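Local coordinates for protein NanS-p (Escherichia phage vB_EcoP_24B, PDB 6YP6) that probably binds carbohydrate, as a part of a phage-encoded carbohydrate esterase of the NanS type that is carried by a Shiga toxin-encoding bacteriophage, at residues 6-11 against 15-20; 146-151 against 203-208. All blocks are in the same frame, centred on the assembly; numbering follows the deposited sequence.

Contact 1: residues 6-11 against 15-20; sequences LSYLAS and GSLKVQ
The carboxamide of Gln20 reads the backbone of Leu9 at both ends. Leu9 N donates to Gln20 OE1 at 2.9 Å, coming in within the plane of the carboxamide and onto a lone pair, while Gln20 NE2 donates to Leu9 O, also at 2.9 Å, from a position tilted out of the carbonyl plane of Leu9. Both bonds are nearly straight (N-H...acceptor 163°), and together they fix the rotation of the amide. Glutamine suits the place because one flat group offers acceptor and donor side by side, on an extended chain that reaches the strand.

The tight side is built round Tyr8. With CG anti to the backbone N (chi1 171°), its ring reaches in among the loop residues; Leu17 CD2 sits over one face in a CH-pi contact, 3.9 Å from the ring centroid, and Tyr8 OH donates to Gly15 O at 2.7 Å. That carbonyl oxygen lies at the ring edge, in its plane, and the Gln20 amide is nearly parallel to the ring (planes 11° apart). Gly15 suits its position: its phi is positive, and its CA, with no CB to accommodate, lies 3.1 Å from Ala10 O. Within the loop, Ser16 OG accepts from Val19 N in an ST motif.

Towards Ser7 the packing gives way to water. One water joins Ser7 OG to Gln20 OE1; another donates to Gln20 O at 2.8 Å and only weakly to Ser7 O, which also accepts from Trp22 NE1.

The contact thus folds the loop leading to strand 23-25 back over the end of strand 3-9. Leu6 and Tyr8 of that strand bond to Val214 and Ile212 of strand 207-216, and Ala10 just beyond it to Asp210, while Leu17 reaches Leu56 on strand 55-59 of the other sheet.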
loop_
_atom_site.group_PDB
_atom_site.type_symbol
_atom_site.label_atom_id
_atom_site.label_comp_id
_atom_site.label_asym_id
_atom_site.label_seq_id
_atom_site.Cartn_x
_atom_site.Cartn_y
_atom_site.Cartn_z
ATOM N N LEU A 6 3.604 3.162 -12.203
ATOM C CA LEU A 6 4.706 3.524 -11.321
ATOM C C LEU A 6 5.299 2.233 -10.773
ATOM O O LEU A 6 4.610 1.224 -10.643
ATOM C CB LEU A 6 4.249 4.429 -10.173
ATOM C CG LEU A 6 3.251 3.834 -9.180
ATOM C CD1 LEU A 6 3.939 3.203 -7.984
ATOM C CD2 LEU A 6 2.249 4.884 -8.712
ATOM N N SER A 7 6.582 2.281 -10.429
ATOM C CA SER A 7 7.199 1.137 -9.783
ATOM C C SER A 7 8.403 1.547 -8.952
ATOM O O SER A 7 9.080 2.535 -9.237
ATOM C CB SER A 7 7.588 0.059 -10.797
ATOM O OG SER A 7 8.610 0.528 -11.631
ATOM N N TYR A 8 8.635 0.759 -7.907
ATOM C CA TYR A 8 9.885 0.694 -7.174
ATOM C C TYR A 8 10.314 -0.771 -7.156
ATOM O O TYR A 8 9.514 -1.638 -6.791
ATOM C CB TYR A 8 9.767 1.167 -5.718
ATOM C CG TYR A 8 11.054 0.868 -4.977
ATOM C CD1 TYR A 8 12.188 1.637 -5.191
ATOM C CD2 TYR A 8 11.161 -0.219 -4.123
ATOM C CE1 TYR A 8 13.378 1.353 -4.572
ATOM C CE2 TYR A 8 12.348 -0.512 -3.495
ATOM C CZ TYR A 8 13.456 0.272 -3.719
ATOM O OH TYR A 8 14.627 -0.061 -3.072
ATOM N N LEU A 9 11.577 -1.039 -7.502
ATOM C CA LEU A 9 12.169 -2.371 -7.403
ATOM C C LEU A 9 13.486 -2.246 -6.646
ATOM O O LEU A 9 14.362 -1.468 -7.039
ATOM C CB LEU A 9 12.429 -2.977 -8.786
ATOM C CG LEU A 9 11.245 -3.614 -9.506
ATOM C CD1 LEU A 9 10.276 -2.563 -10.008
ATOM C CD2 LEU A 9 11.728 -4.520 -10.642
ATOM N N ALA A 10 13.661 -3.037 -5.591
ATOM C CA ALA A 10 14.921 -2.981 -4.856
ATOM C C ALA A 10 16.096 -3.487 -5.680
ATOM O O ALA A 10 17.243 -3.172 -5.347
ATOM C CB ALA A 10 14.809 -3.754 -3.542
ATOM N N SER A 11 15.837 -4.249 -6.740
ATOM C CA SER A 11 16.867 -4.807 -7.602
ATOM C C SER A 11 17.225 -3.899 -8.771
ATOM O O SER A 11 18.138 -4.231 -9.532
ATOM C CB SER A 11 16.395 -6.154 -8.163
ATOM O OG SER A 11 15.189 -5.988 -8.893
ATOM N N GLY A 15 18.696 -0.274 -6.056
ATOM C CA GLY A 15 17.646 -0.075 -5.079
ATOM C C GLY A 15 17.349 1.358 -4.730
ATOM O O GLY A 15 16.652 1.606 -3.744
ATOM N N SER A 16 17.833 2.316 -5.505
ATOM C CA SER A 16 17.668 3.716 -5.153
ATOM C C SER A 16 16.244 4.195 -5.419
ATOM O O SER A 16 15.798 4.234 -6.569
ATOM C CB SER A 16 18.645 4.570 -5.951
ATOM O OG SER A 16 18.328 5.935 -5.761
ATOM N N LEU A 17 15.560 4.607 -4.351
ATOM C CA LEU A 17 14.270 5.272 -4.477
ATOM C C LEU A 17 14.404 6.563 -5.267
ATOM O O LEU A 17 13.559 6.871 -6.120
ATOM C CB LEU A 17 13.730 5.571 -3.076
ATOM C CG LEU A 17 13.202 4.344 -2.338
ATOM C CD1 LEU A 17 13.327 4.482 -0.821
ATOM C CD2 LEU A 17 11.747 4.103 -2.747
ATOM N N LYS A 18 15.464 7.329 -4.988
ATOM C CA LYS A 18 15.658 8.616 -5.642
ATOM C C LYS A 18 15.803 8.452 -7.147
ATOM O O LYS A 18 15.154 9.158 -7.921
ATOM C CB LYS A 18 16.900 9.289 -5.058
ATOM C CG LYS A 18 17.167 10.668 -5.607
ATOM C CD LYS A 18 18.439 11.248 -5.025
ATOM C CE LYS A 18 18.354 11.414 -3.517
ATOM N NZ LYS A 18 19.569 12.080 -2.973
ATOM N N VAL A 19 16.670 7.535 -7.584
ATOM C CA VAL A 19 16.885 7.339 -9.016
ATOM C C VAL A 19 15.601 6.902 -9.692
ATOM O O VAL A 19 15.346 7.256 -10.853
ATOM C CB VAL A 19 18.021 6.324 -9.238
ATOM C CG1 VAL A 19 18.107 5.906 -10.702
ATOM C CG2 VAL A 19 19.349 6.893 -8.761
ATOM N N GLN A 20 14.764 6.142 -8.978
ATOM C CA GLN A 20 13.514 5.623 -9.519
ATOM C C GLN A 20 12.359 6.619 -9.438
ATOM O O GLN A 20 11.240 6.262 -9.811
ATOM C CB GLN A 20 13.159 4.290 -8.844
ATOM C CG GLN A 20 14.157 3.202 -9.200
ATOM C CD GLN A 20 13.828 1.864 -8.569
ATOM O OE1 GLN A 20 12.761 1.301 -8.789
ATOM N NE2 GLN A 20 14.757 1.341 -7.791
HETATM O O HOH W 1 10.602 4.266 -11.613
HETATM O O HOH W 2 11.213 1.523 -11.141
#

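Contact 2: residues 146-151 against 203-208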
loop_
_atom_site.group_PDB
_atom_site.type_symbol
_atom_site.label_atom_id
_atom_site.label_comp_id
_atom_site.label_asym_id
_atom_site.label_seq_id
_atom_site.Cartn_x
_atom_site.Cartn_y
_atom_site.Cartn_z
ATOM N N GLY A 146 -2.734 -14.564 7.681
ATOM C CA GLY A 146 -2.631 -15.632 8.644
ATOM C C GLY A 146 -1.751 -15.249 9.819
ATOM O O GLY A 146 -1.452 -14.071 10.062
ATOM N N ALA A 147 -1.341 -16.271 10.569
ATOM C CA ALA A 147 -0.522 -16.046 11.749
ATOM C C ALA A 147 0.692 -15.211 11.372
ATOM O O ALA A 147 1.357 -15.465 10.369
ATOM C CB ALA A 147 -0.085 -17.386 12.328
ATOM N N PHE A 148 0.992 -14.219 12.201
ATOM C CA PHE A 148 2.106 -13.331 11.919
ATOM C C PHE A 148 3.414 -14.103 11.816
ATOM O O PHE A 148 3.682 -15.018 12.597
ATOM C CB PHE A 148 2.231 -12.297 13.032
ATOM C CG PHE A 148 3.412 -11.395 12.880
ATOM C CD1 PHE A 148 3.397 -10.370 11.956
ATOM C CD2 PHE A 148 4.549 -11.587 13.640
ATOM C CE1 PHE A 148 4.483 -9.537 11.812
ATOM C CE2 PHE A 148 5.636 -10.753 13.502
ATOM C CZ PHE A 148 5.610 -9.719 12.585
ATOM N N ASP A 149 4.248 -13.700 10.863
ATOM C CA ASP A 149 5.556 -14.298 10.672
ATOM C C ASP A 149 6.485 -13.247 10.077
ATOM O O ASP A 149 6.106 -12.090 9.854
ATOM C CB ASP A 149 5.469 -15.580 9.833
ATOM C CG ASP A 149 5.046 -15.349 8.398
ATOM O OD1 ASP A 149 5.317 -14.269 7.836
ATOM O OD2 ASP A 149 4.455 -16.300 7.831
ATOM N N ASN A 150 7.729 -13.658 9.852
ATOM C CA ASN A 150 8.745 -12.820 9.231
ATOM C C ASN A 150 9.106 -13.332 7.830
ATOM O O ASN A 150 10.243 -13.172 7.369
ATOM C CB ASN A 150 9.956 -12.684 10.154
ATOM C CG ASN A 150 9.669 -11.831 11.456
ATOM O OD1 ASN A 150 8.577 -11.317 11.688
ATOM N ND2 ASN A 150 10.675 -11.709 12.303
ATOM N N GLU A 151 8.143 -13.924 7.131
ATOM C CA GLU A 151 8.331 -14.404 5.772
ATOM C C GLU A 151 7.926 -13.326 4.770
ATOM O O GLU A 151 7.252 -12.350 5.100
ATOM C CB GLU A 151 7.475 -15.652 5.527
ATOM C CG GLU A 151 7.792 -16.812 6.430
ATOM C CD GLU A 151 9.210 -17.281 6.260
ATOM O OE1 GLU A 151 9.598 -17.589 5.118
ATOM O OE2 GLU A 151 9.948 -17.304 7.265
ATOM N N ALA A 203 6.505 3.299 17.697
ATOM C CA ALA A 203 7.190 2.165 17.095
ATOM C C ALA A 203 6.255 1.379 16.181
ATOM O O ALA A 203 5.114 1.066 16.543
ATOM C CB ALA A 203 7.725 1.235 18.177
ATOM N N THR A 204 6.791 1.013 15.021
ATOM C CA THR A 204 6.153 0.159 14.027
ATOM C C THR A 204 7.124 -0.967 13.680
ATOM O O THR A 204 8.311 -0.924 14.018
ATOM C CB THR A 204 5.793 0.967 12.769
ATOM O OG1 THR A 204 7.005 1.480 12.204
ATOM C CG2 THR A 204 4.827 2.092 13.114
ATOM N N TYR A 205 6.638 -1.992 12.984
ATOM C CA TYR A 205 7.528 -3.076 12.587
ATOM C C TYR A 205 8.510 -2.590 11.523
ATOM O O TYR A 205 8.084 -2.007 10.520
ATOM C CB TYR A 205 6.765 -4.236 11.959
ATOM C CG TYR A 205 5.848 -5.015 12.863
ATOM C CD1 TYR A 205 6.322 -6.057 13.636
ATOM C CD2 TYR A 205 4.478 -4.744 12.901
ATOM C CE1 TYR A 205 5.478 -6.791 14.432
ATOM C CE2 TYR A 205 3.626 -5.479 13.701
ATOM C CZ TYR A 205 4.140 -6.505 14.469
ATOM O OH TYR A 205 3.334 -7.271 15.287
ATOM N N PRO A 206 9.804 -2.884 11.648
ATOM C CA PRO A 206 10.685 -2.736 10.483
ATOM C C PRO A 206 10.124 -3.570 9.338
ATOM O O PRO A 206 9.594 -4.664 9.551
ATOM C CB PRO A 206 12.029 -3.269 10.983
ATOM C CG PRO A 206 11.953 -3.108 12.473
ATOM C CD PRO A 206 10.527 -3.417 12.814
ATOM N N VAL A 207 10.230 -3.054 8.114
ATOM C CA VAL A 207 9.694 -3.748 6.946
ATOM C C VAL A 207 10.718 -3.736 5.823
ATOM O O VAL A 207 11.410 -2.735 5.600
ATOM C CB VAL A 207 8.329 -3.159 6.510
ATOM C CG1 VAL A 207 8.448 -1.740 5.979
ATOM C CG2 VAL A 207 7.625 -4.060 5.480
ATOM N N LEU A 208 10.798 -4.857 5.113
ATOM C CA LEU A 208 11.597 -4.985 3.906
ATOM C C LEU A 208 10.652 -4.952 2.714
ATOM O O LEU A 208 9.663 -5.691 2.673
ATOM C CB LEU A 208 12.388 -6.292 3.895
ATOM C CG LEU A 208 13.748 -6.258 4.587
ATOM C CD1 LEU A 208 13.624 -5.929 6.040
ATOM C CD2 LEU A 208 14.445 -7.593 4.385
#
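Two rings, Phe148 and Tyr205, make the whole of this contact, and they meet at an intermediate tilt that is neither a flat stack nor an edge-to-face pair. Their planes lie 31° apart with centroids at 4.9 Å, and the closest approach is Phe148 CZ to Tyr205 CE1 at 3.5 Å. The side chains reach toward each other from the two segments: Phe148 CE1 lies over one face of the tyrosine ring, near its border, while Tyr205 OH stands above the centre of the phenylalanine ring. A chi1 of 176° swings the Phe148 ring out toward Tyr205, just ahead of an Asx turn in which Asp149 OD1 accepts from Glu151 N.

Val79 and Leu83 touch both rings, adding aliphatic carbon to the aromatic pair.

Phenylalanine brings a purely apolar surface, whereas tyrosine can pack its ring and still place a polar end: its hydroxyl is hydrogen-bonded to Thr121 OG1 and to the backbone N of Ala84. The chemistry therefore implies dispersion and apolar burial between the rings, with polar bonds to other parts of the fold setting the position of Tyr205.

In the fold
Both segments of contact 1 precede those of contact 2 in the chain. Their centres are 22 Å apart and their nearest atoms about 8 Å, and they do not touch. Both reach the same antiparallel sheet, in which strands 3-9 and 207-216 are neighbours: residues 6-9 belong to the first, and 203-208 runs into the start of the second. Contact 1 is local, tying a loop to the strand just before it, whereas contact 2 spans 51 intervening residues and joins the corner at the end of strand 140-147, at the edge of the other sheet, to the lead-in of strand 207-216. Together they fasten connecting segments to a fold of two antiparallel sheets, with almost no helix.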